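Local atomic coordinates of cyclase (Uncultured organism, PDB entry 5IBZ), a protein that belongs to the cyclase family, probably has arylformamidase activity, and holds acetylphosphate in a pocket in the crystal. Residues G185-A188 / K189-S192. Residues are numbered along the deposited sequence; the frame is centred on the assembly and turned at random.
Sequences GALA and KQKS
Gly185 O accepts the backbone N of Lys189 at 3.0 Å, the regular i to i+4 bond of the last full turn of helix 180-190. One residue on, Ala186 O takes Gln190 N in the same way, and the side chain of Gln190 folds back past this carbonyl, its CG 3.1 Å from Ala186 O. With CG anti to the carbonyl carbon (chi1 -63°) and the chain extended beyond it, the amide is carried across the Leu187 side chain at an angle. There Leu187 CD2 rests against Ser192 CB at 3.6 Å and lies 4.1 Å from Gln190 NE2, while the leucine also packs on Val160 and Val162. Gln190 NE2 donates to Ser192 OG at 3.1 Å, the hydroxyl lying in the amide plane; with Leu161 O as its second acceptor and Asp163 N donating to OE1, the buried amide is fixed in its rotation. With an alanine here, Leu161 O and Asp163 N are likely to lose their side-chain partners and the Ser192 hydroxyl its tie to the amide. Leu187 O accepts Ser192 N at 2.9 Å in a nearly straight 6→1 bond (166°), whereas Ala188 O receives Lys191 N, the 5→2 bond, from above its carbonyl plane. The pair, with Lys191 at positive phi, illustrates how backbone bonds close a helix C-terminus: a Schellman motif, ending a helix that packs against strand 158-163 of the central mixed sheet.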
ATOM      1  N   GLY B 185      -1.908  -4.912 -44.009  1.00 13.19           N
ATOM      2  CA  GLY B 185      -3.014  -5.610 -44.636  1.00 15.56           C
ATOM      3  C   GLY B 185      -4.322  -5.268 -43.962  1.00 13.88           C
ATOM      4  O   GLY B 185      -5.349  -5.084 -44.625  1.00 15.51           O
ATOM      5  N   ALA B 186      -4.293  -5.216 -42.638  1.00 12.27           N
ATOM      6  CA  ALA B 186      -5.490  -4.878 -41.882  1.00  9.84           C
ATOM      7  C   ALA B 186      -5.908  -3.434 -42.114  1.00 11.65           C
ATOM      8  O   ALA B 186      -7.077  -3.140 -42.318  1.00 11.92           O
ATOM      9  CB  ALA B 186      -5.264  -5.137 -40.406  1.00 12.69           C
ATOM     10  N   LEU B 187      -4.945  -2.526 -42.082  1.00 12.29           N
ATOM     11  CA  LEU B 187      -5.243  -1.129 -42.358  1.00 12.29           C
ATOM     12  C   LEU B 187      -5.817  -0.959 -43.772  1.00 13.43           C
ATOM     13  O   LEU B 187      -6.756  -0.204 -43.975  1.00 14.74           O
ATOM     14  CB  LEU B 187      -3.988  -0.274 -42.174  1.00 11.86           C
ATOM     15  CG  LEU B 187      -3.596  -0.075 -40.711  1.00 15.58           C
ATOM     16  CD1 LEU B 187      -2.160   0.394 -40.582  1.00 17.03           C
ATOM     17  CD2 LEU B 187      -4.537   0.928 -40.057  1.00 16.73           C
ATOM     18  N   ALA B 188      -5.273  -1.683 -44.745  1.00 12.14           N
ATOM     19  CA  ALA B 188      -5.806  -1.607 -46.113  1.00 15.84           C
ATOM     20  C   ALA B 188      -7.241  -2.131 -46.181  1.00 17.47           C
ATOM     21  O   ALA B 188      -8.094  -1.512 -46.830  1.00 18.26           O
ATOM     22  CB  ALA B 188      -4.908  -2.366 -47.073  1.00 17.08           C
ATOM     23  N   LYS B 189      -7.515  -3.252 -45.516  1.00 13.78           N
ATOM     24  CA  LYS B 189      -8.866  -3.819 -45.477  1.00 14.86           C
ATOM     25  C   LYS B 189      -9.865  -2.848 -44.866  1.00 13.64           C
ATOM     26  O   LYS B 189     -10.999  -2.731 -45.331  1.00 16.82           O
ATOM     27  CB  LYS B 189      -8.871  -5.120 -44.683  1.00 20.49           C
ATOM     28  CG  LYS B 189     -10.208  -5.847 -44.717  1.00 25.51           C
ATOM     29  CD  LYS B 189     -10.121  -7.193 -44.023  1.00 34.45           C
ATOM     30  CE  LYS B 189     -10.740  -7.187 -42.635  1.00 43.77           C
ATOM     31  NZ  LYS B 189     -11.647  -8.361 -42.458  1.00 39.90           N
ATOM     32  N   GLN B 190      -9.433  -2.163 -43.809  1.00 13.10           N
ATOM     33  CA  GLN B 190     -10.266  -1.200 -43.093  1.00 14.17           C
ATOM     34  C   GLN B 190     -10.430   0.103 -43.875  1.00 15.25           C
ATOM     35  O   GLN B 190     -11.226   0.960 -43.499  1.00 16.68           O
ATOM     36  CB  GLN B 190      -9.652  -0.868 -41.725  1.00 11.37           C
ATOM     37  CG  GLN B 190      -9.555  -2.047 -40.787  1.00 11.44           C
ATOM     38  CD  GLN B 190      -8.742  -1.782 -39.526  1.00 10.98           C
ATOM     39  OE1 GLN B 190      -8.543  -2.692 -38.714  1.00 11.75           O
ATOM     40  NE2 GLN B 190      -8.300  -0.552 -39.340  1.00 10.46           N
ATOM     41  N   LYS B 191      -9.635   0.255 -44.932  1.00 14.80           N
ATOM     42  CA  LYS B 191      -9.488   1.512 -45.654  1.00 16.64           C
ATOM     43  C   LYS B 191      -9.041   2.640 -44.718  1.00 14.72           C
ATOM     44  O   LYS B 191      -9.531   3.764 -44.804  1.00 15.62           O
ATOM     45  CB  LYS B 191     -10.805   1.881 -46.374  1.00 16.32           C
ATOM     46  CG  LYS B 191     -11.304   0.819 -47.317  1.00 21.63           C
ATOM     47  CD  LYS B 191     -12.572   1.289 -48.029  1.00 33.93           C
ATOM     48  CE  LYS B 191     -13.350   0.125 -48.597  1.00 47.02           C
ATOM     49  NZ  LYS B 191     -12.449  -0.844 -49.264  1.00 51.98           N
ATOM     50  N   SER B 192      -8.109   2.320 -43.822  1.00 13.38           N
ATOM     51  CA  SER B 192      -7.566   3.274 -42.868  1.00 14.84           C
ATOM     52  C   SER B 192      -6.218   3.785 -43.353  1.00 19.11           C
ATOM     53  O   SER B 192      -5.474   3.061 -44.020  1.00 22.64           O
ATOM     54  CB  SER B 192      -7.403   2.635 -41.478  1.00 14.16           C
ATOM     55  OG  SER B 192      -8.612   2.051 -41.041  1.00 16.85           O
TER